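Local structure of RagA protein (Porphyromonas gingivalis, 6SLN) at residues T97-A111 and P177-A191. The protein is an outer-membrane TonB-dependent receptor, a plugged beta-barrel that probably imports its substrate into the periplasm using energy relayed by TonB. Sequence-based numbering, arbitrary orientation.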
loop_
_atom_site.group_PDB
_atom_site.type_symbol
_atom_site.label_atom_id
_atom_site.label_comp_id
_atom_site.label_asym_id
_atom_site.label_seq_id
_atom_site.Cartn_x
_atom_site.Cartn_y
_atom_site.Cartn_z
ATOM N N THR A 97 38.445 -7.850 25.660
ATOM C CA THR A 97 38.816 -8.307 26.991
ATOM C C THR A 97 40.199 -8.943 26.935
ATOM O O THR A 97 40.630 -9.456 25.897
ATOM C CB THR A 97 37.786 -9.287 27.572
ATOM O OG1 THR A 97 37.930 -9.343 28.999
ATOM C CG2 THR A 97 37.966 -10.664 26.989
ATOM N N VAL A 98 40.876 -8.912 28.085
ATOM C CA VAL A 98 42.279 -9.301 28.173
ATOM C C VAL A 98 42.473 -10.783 27.856
ATOM O O VAL A 98 43.514 -11.180 27.316
ATOM C CB VAL A 98 42.808 -8.942 29.580
ATOM C CG1 VAL A 98 44.332 -8.837 29.579
ATOM C CG2 VAL A 98 42.142 -7.653 30.109
ATOM N N SER A 99 41.488 -11.622 28.191
ATOM C CA SER A 99 41.549 -13.065 27.990
ATOM C C SER A 99 40.931 -13.509 26.675
ATOM O O SER A 99 41.011 -14.695 26.340
ATOM C CB SER A 99 40.811 -13.796 29.119
ATOM O OG SER A 99 40.963 -13.140 30.359
ATOM N N GLY A 100 40.298 -12.599 25.941
ATOM C CA GLY A 100 39.442 -13.005 24.848
ATOM C C GLY A 100 40.215 -13.287 23.573
ATOM O O GLY A 100 41.228 -12.652 23.278
ATOM N N SER A 101 39.723 -14.270 22.822
ATOM C CA SER A 101 40.141 -14.519 21.445
ATOM C C SER A 101 39.584 -13.384 20.594
ATOM O O SER A 101 38.410 -13.399 20.210
ATOM C CB SER A 101 39.629 -15.881 20.974
ATOM O OG SER A 101 40.414 -16.437 19.926
ATOM N N VAL A 102 40.412 -12.372 20.319
ATOM C CA VAL A 102 39.983 -11.182 19.593
ATOM C C VAL A 102 40.934 -10.922 18.432
ATOM O O VAL A 102 42.153 -10.880 18.627
ATOM C CB VAL A 102 39.923 -9.946 20.506
ATOM C CG1 VAL A 102 39.475 -8.734 19.698
ATOM C CG2 VAL A 102 38.991 -10.196 21.676
ATOM N N ALA A 103 40.377 -10.718 17.233
ATOM C CA ALA A 103 41.143 -10.422 16.025
ATOM C C ALA A 103 40.659 -9.111 15.433
ATOM O O ALA A 103 39.448 -8.895 15.329
ATOM C CB ALA A 103 41.000 -11.534 14.991
ATOM N N LYS A 104 41.599 -8.242 15.050
ATOM C CA LYS A 104 41.277 -6.891 14.600
ATOM C C LYS A 104 41.798 -6.645 13.192
ATOM O O LYS A 104 42.971 -6.909 12.903
ATOM C CB LYS A 104 41.859 -5.834 15.540
ATOM C CG LYS A 104 41.476 -4.414 15.133
ATOM C CD LYS A 104 42.132 -3.364 16.016
ATOM C CE LYS A 104 41.080 -2.548 16.761
ATOM N NZ LYS A 104 41.508 -1.127 16.930
ATOM N N VAL A 105 40.944 -6.089 12.331
ATOM C CA VAL A 105 41.295 -5.840 10.938
ATOM C C VAL A 105 41.324 -4.342 10.696
ATOM O O VAL A 105 40.390 -3.621 11.074
ATOM C CB VAL A 105 40.326 -6.543 9.980
ATOM C CG1 VAL A 105 40.547 -6.057 8.595
ATOM C CG2 VAL A 105 40.568 -8.026 10.024
ATOM N N SER A 106 42.400 -3.882 10.057
ATOM C CA SER A 106 42.698 -2.479 9.814
ATOM C C SER A 106 41.792 -1.908 8.715
ATOM O O SER A 106 41.133 -2.640 7.967
ATOM C CB SER A 106 44.176 -2.329 9.448
ATOM O OG SER A 106 44.379 -1.272 8.528
ATOM N N SER A 107 41.766 -0.569 8.615
ATOM C CA SER A 107 40.914 0.060 7.606
ATOM C C SER A 107 41.359 -0.291 6.191
ATOM O O SER A 107 40.515 -0.398 5.296
ATOM C CB SER A 107 40.854 1.584 7.809
ATOM O OG SER A 107 42.095 2.234 7.612
ATOM N N GLU A 108 42.667 -0.497 5.977
ATOM C CA GLU A 108 43.186 -0.933 4.678
ATOM C C GLU A 108 42.390 -2.100 4.115
ATOM O O GLU A 108 41.929 -2.064 2.968
ATOM C CB GLU A 108 44.655 -1.340 4.808
ATOM C CG GLU A 108 45.636 -0.192 4.768
ATOM C CD GLU A 108 45.846 0.436 6.136
ATOM O OE1 GLU A 108 46.975 0.920 6.395
ATOM O OE2 GLU A 108 44.886 0.445 6.947
ATOM N N LYS A 109 42.233 -3.158 4.907
ATOM C CA LYS A 109 41.511 -4.326 4.435
ATOM C C LYS A 109 40.034 -4.043 4.208
ATOM O O LYS A 109 39.352 -4.874 3.604
ATOM C CB LYS A 109 41.703 -5.474 5.425
ATOM C CG LYS A 109 43.174 -5.840 5.649
ATOM C CD LYS A 109 43.691 -5.252 6.958
ATOM C CE LYS A 109 44.763 -6.128 7.614
ATOM N NZ LYS A 109 44.929 -5.780 9.064
ATOM N N LEU A 110 39.535 -2.884 4.650
ATOM C CA LEU A 110 38.127 -2.533 4.520
ATOM C C LEU A 110 37.838 -1.495 3.440
ATOM O O LEU A 110 36.684 -1.384 3.010
ATOM C CB LEU A 110 37.591 -2.005 5.861
ATOM C CG LEU A 110 37.678 -2.923 7.089
ATOM C CD1 LEU A 110 37.448 -2.148 8.392
ATOM C CD2 LEU A 110 36.672 -4.051 6.969
ATOM N N ALA A 111 38.850 -0.758 2.979
ATOM C CA ALA A 111 38.665 0.485 2.235
ATOM C C ALA A 111 38.460 0.261 0.742
ATOM O O ALA A 111 39.108 -0.595 0.136
ATOM C CB ALA A 111 39.874 1.402 2.435
ATOM N N PRO A 177 31.967 2.100 3.671
ATOM C CA PRO A 177 32.978 1.383 4.465
ATOM C C PRO A 177 34.277 2.133 4.614
ATOM O O PRO A 177 35.115 1.723 5.428
ATOM C CB PRO A 177 33.188 0.084 3.683
ATOM C CG PRO A 177 32.186 0.123 2.542
ATOM C CD PRO A 177 31.854 1.546 2.315
ATOM N N ASN A 178 34.488 3.204 3.849
ATOM C CA ASN A 178 35.653 4.047 4.071
ATOM C C ASN A 178 35.574 4.798 5.382
ATOM O O ASN A 178 36.598 5.312 5.846
ATOM C CB ASN A 178 35.800 5.046 2.943
ATOM C CG ASN A 178 36.817 4.619 1.958
ATOM O OD1 ASN A 178 36.533 4.547 0.775
ATOM N ND2 ASN A 178 38.018 4.317 2.432
ATOM N N ASP A 179 34.373 4.911 5.956
ATOM C CA ASP A 179 34.187 5.486 7.278
ATOM C C ASP A 179 34.564 4.527 8.399
ATOM O O ASP A 179 34.555 4.939 9.562
ATOM C CB ASP A 179 32.737 5.928 7.449
ATOM C CG ASP A 179 32.303 6.882 6.369
ATOM O OD1 ASP A 179 33.185 7.571 5.826
ATOM O OD2 ASP A 179 31.095 6.944 6.063
ATOM N N PHE A 180 34.908 3.276 8.074
ATOM C CA PHE A 180 35.258 2.264 9.063
ATOM C C PHE A 180 36.731 2.365 9.440
ATOM O O PHE A 180 37.611 2.332 8.571
ATOM C CB PHE A 180 34.957 0.864 8.534
ATOM C CG PHE A 180 33.505 0.619 8.223
ATOM C CD1 PHE A 180 32.532 1.525 8.592
ATOM C CD2 PHE A 180 33.118 -0.535 7.566
ATOM C CE1 PHE A 180 31.207 1.281 8.311
ATOM C CE2 PHE A 180 31.793 -0.783 7.279
ATOM C CZ PHE A 180 30.838 0.120 7.651
ATOM N N GLU A 181 36.992 2.484 10.740
ATOM C CA GLU A 181 38.366 2.545 11.226
ATOM C C GLU A 181 38.948 1.153 11.372
ATOM O O GLU A 181 40.055 0.872 10.900
ATOM C CB GLU A 181 38.419 3.270 12.569
ATOM C CG GLU A 181 39.818 3.507 13.090
ATOM C CD GLU A 181 40.696 4.188 12.064
ATOM O OE1 GLU A 181 41.363 3.470 11.287
ATOM O OE2 GLU A 181 40.714 5.439 12.027
ATOM N N SER A 182 38.216 0.273 12.035
ATOM C CA SER A 182 38.691 -1.071 12.282
ATOM C C SER A 182 37.487 -1.989 12.350
ATOM O O SER A 182 36.332 -1.548 12.340
ATOM C CB SER A 182 39.514 -1.144 13.572
ATOM O OG SER A 182 38.981 -0.285 14.567
ATOM N N MET A 183 37.777 -3.281 12.383
ATOM C CA MET A 183 36.768 -4.301 12.611
ATOM C C MET A 183 37.392 -5.353 13.508
ATOM O O MET A 183 38.452 -5.905 13.187
ATOM C CB MET A 183 36.273 -4.908 11.300
ATOM C CG MET A 183 35.385 -6.103 11.505
ATOM S SD MET A 183 34.752 -6.720 9.942
ATOM C CE MET A 183 34.092 -5.227 9.203
ATOM N N SER A 184 36.772 -5.572 14.659
ATOM C CA SER A 184 37.220 -6.565 15.623
ATOM C C SER A 184 36.300 -7.775 15.560
ATOM O O SER A 184 35.072 -7.632 15.555
ATOM C CB SER A 184 37.243 -5.991 17.040
ATOM O OG SER A 184 38.030 -4.817 17.116
ATOM N N VAL A 185 36.885 -8.962 15.482
ATOM C CA VAL A 185 36.108 -10.192 15.499
ATOM C C VAL A 185 36.356 -10.863 16.838
ATOM O O VAL A 185 37.505 -11.165 17.185
ATOM C CB VAL A 185 36.453 -11.110 14.316
ATOM C CG1 VAL A 185 35.582 -12.370 14.341
ATOM C CG2 VAL A 185 36.233 -10.354 13.015
ATOM N N LEU A 186 35.281 -11.057 17.602
ATOM C CA LEU A 186 35.346 -11.662 18.925
ATOM C C LEU A 186 34.890 -13.116 18.843
ATOM O O LEU A 186 33.747 -13.397 18.458
ATOM C CB LEU A 186 34.485 -10.885 19.916
ATOM C CG LEU A 186 34.511 -9.368 19.827
ATOM C CD1 LEU A 186 33.646 -8.834 20.911
ATOM C CD2 LEU A 186 35.918 -8.842 19.976
ATOM N N LYS A 187 35.777 -14.037 19.225
ATOM C CA LYS A 187 35.573 -15.451 18.961
ATOM C C LYS A 187 35.157 -16.278 20.173
ATOM O O LYS A 187 34.552 -17.336 19.984
ATOM C CB LYS A 187 36.851 -16.059 18.363
ATOM C CG LYS A 187 37.444 -15.229 17.235
ATOM C CD LYS A 187 38.491 -16.003 16.422
ATOM C CE LYS A 187 39.827 -15.243 16.358
ATOM N NZ LYS A 187 40.928 -15.980 15.639
ATOM N N ASP A 188 35.457 -15.839 21.396
ATOM C CA ASP A 188 35.260 -16.663 22.582
ATOM C C ASP A 188 34.358 -15.985 23.610
ATOM O O ASP A 188 34.137 -14.773 23.590
ATOM C CB ASP A 188 36.595 -16.996 23.243
ATOM C CG ASP A 188 37.138 -15.842 24.020
ATOM O OD1 ASP A 188 37.623 -14.894 23.384
ATOM O OD2 ASP A 188 37.058 -15.870 25.256
ATOM N N ALA A 189 33.883 -16.802 24.555
ATOM C CA ALA A 189 32.863 -16.375 25.507
ATOM C C ALA A 189 33.352 -15.266 26.426
ATOM O O ALA A 189 32.542 -14.482 26.941
ATOM C CB ALA A 189 32.403 -17.568 26.341
ATOM N N SER A 190 34.655 -15.201 26.676
ATOM C CA SER A 190 35.161 -14.113 27.500
ATOM C C SER A 190 35.154 -12.803 26.735
ATOM O O SER A 190 34.967 -11.740 27.335
ATOM C CB SER A 190 36.570 -14.437 27.985
ATOM O OG SER A 190 37.187 -13.328 28.609
ATOM N N ALA A 191 35.340 -12.862 25.411
ATOM C CA ALA A 191 35.408 -11.659 24.590
ATOM C C ALA A 191 34.041 -11.151 24.175
ATOM O O ALA A 191 33.939 -10.000 23.755
ATOM C CB ALA A 191 36.239 -11.907 23.330
#
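L110 buries more surface in this contact than any other residue of 97-111 and 177-191. Its CD2 lies 3.6 Å from CE of M183, and the two side chains meet at a slant. The M183 chain is extended to its sulfur and then bends (chi3 -51°), bringing the methyl to L110. The other branch, CD1, sits 3.9 Å from CB of F180. A second apolar patch lies at the far end of the strand pair. There V102 and L186 run side by side, with V102 CG1 3.6 Å from L186 CD2. V102 CG2 turns to A191 CB. Strands 102-106 and 180-186 pair antiparallel in the plug domain, inside the barrel, and carry residues of both patches. Strand 102-106 is an outermost strand of the plug's mixed sheet. A103 and V185 form a hydrogen-bonded pair, with A103 N to V185 O at 2.9 Å and the return bond nearly straight. V105 and M183 form a second such pair, the bond from M183 N more bent. On the face with V102, the bent K104 chain passes OG of S184 and of S182; its NZ, 3.6 Å from S182 OG, makes no hydrogen bond there. Past the strands, K187 N donates to S101 O (2.9 Å). The K187 ammonium is held by A127 O and a salt bridge to D738. T97 CG2 abuts S190, while T97 OG1 and S99 OG bond to D587 of barrel strand 584-595.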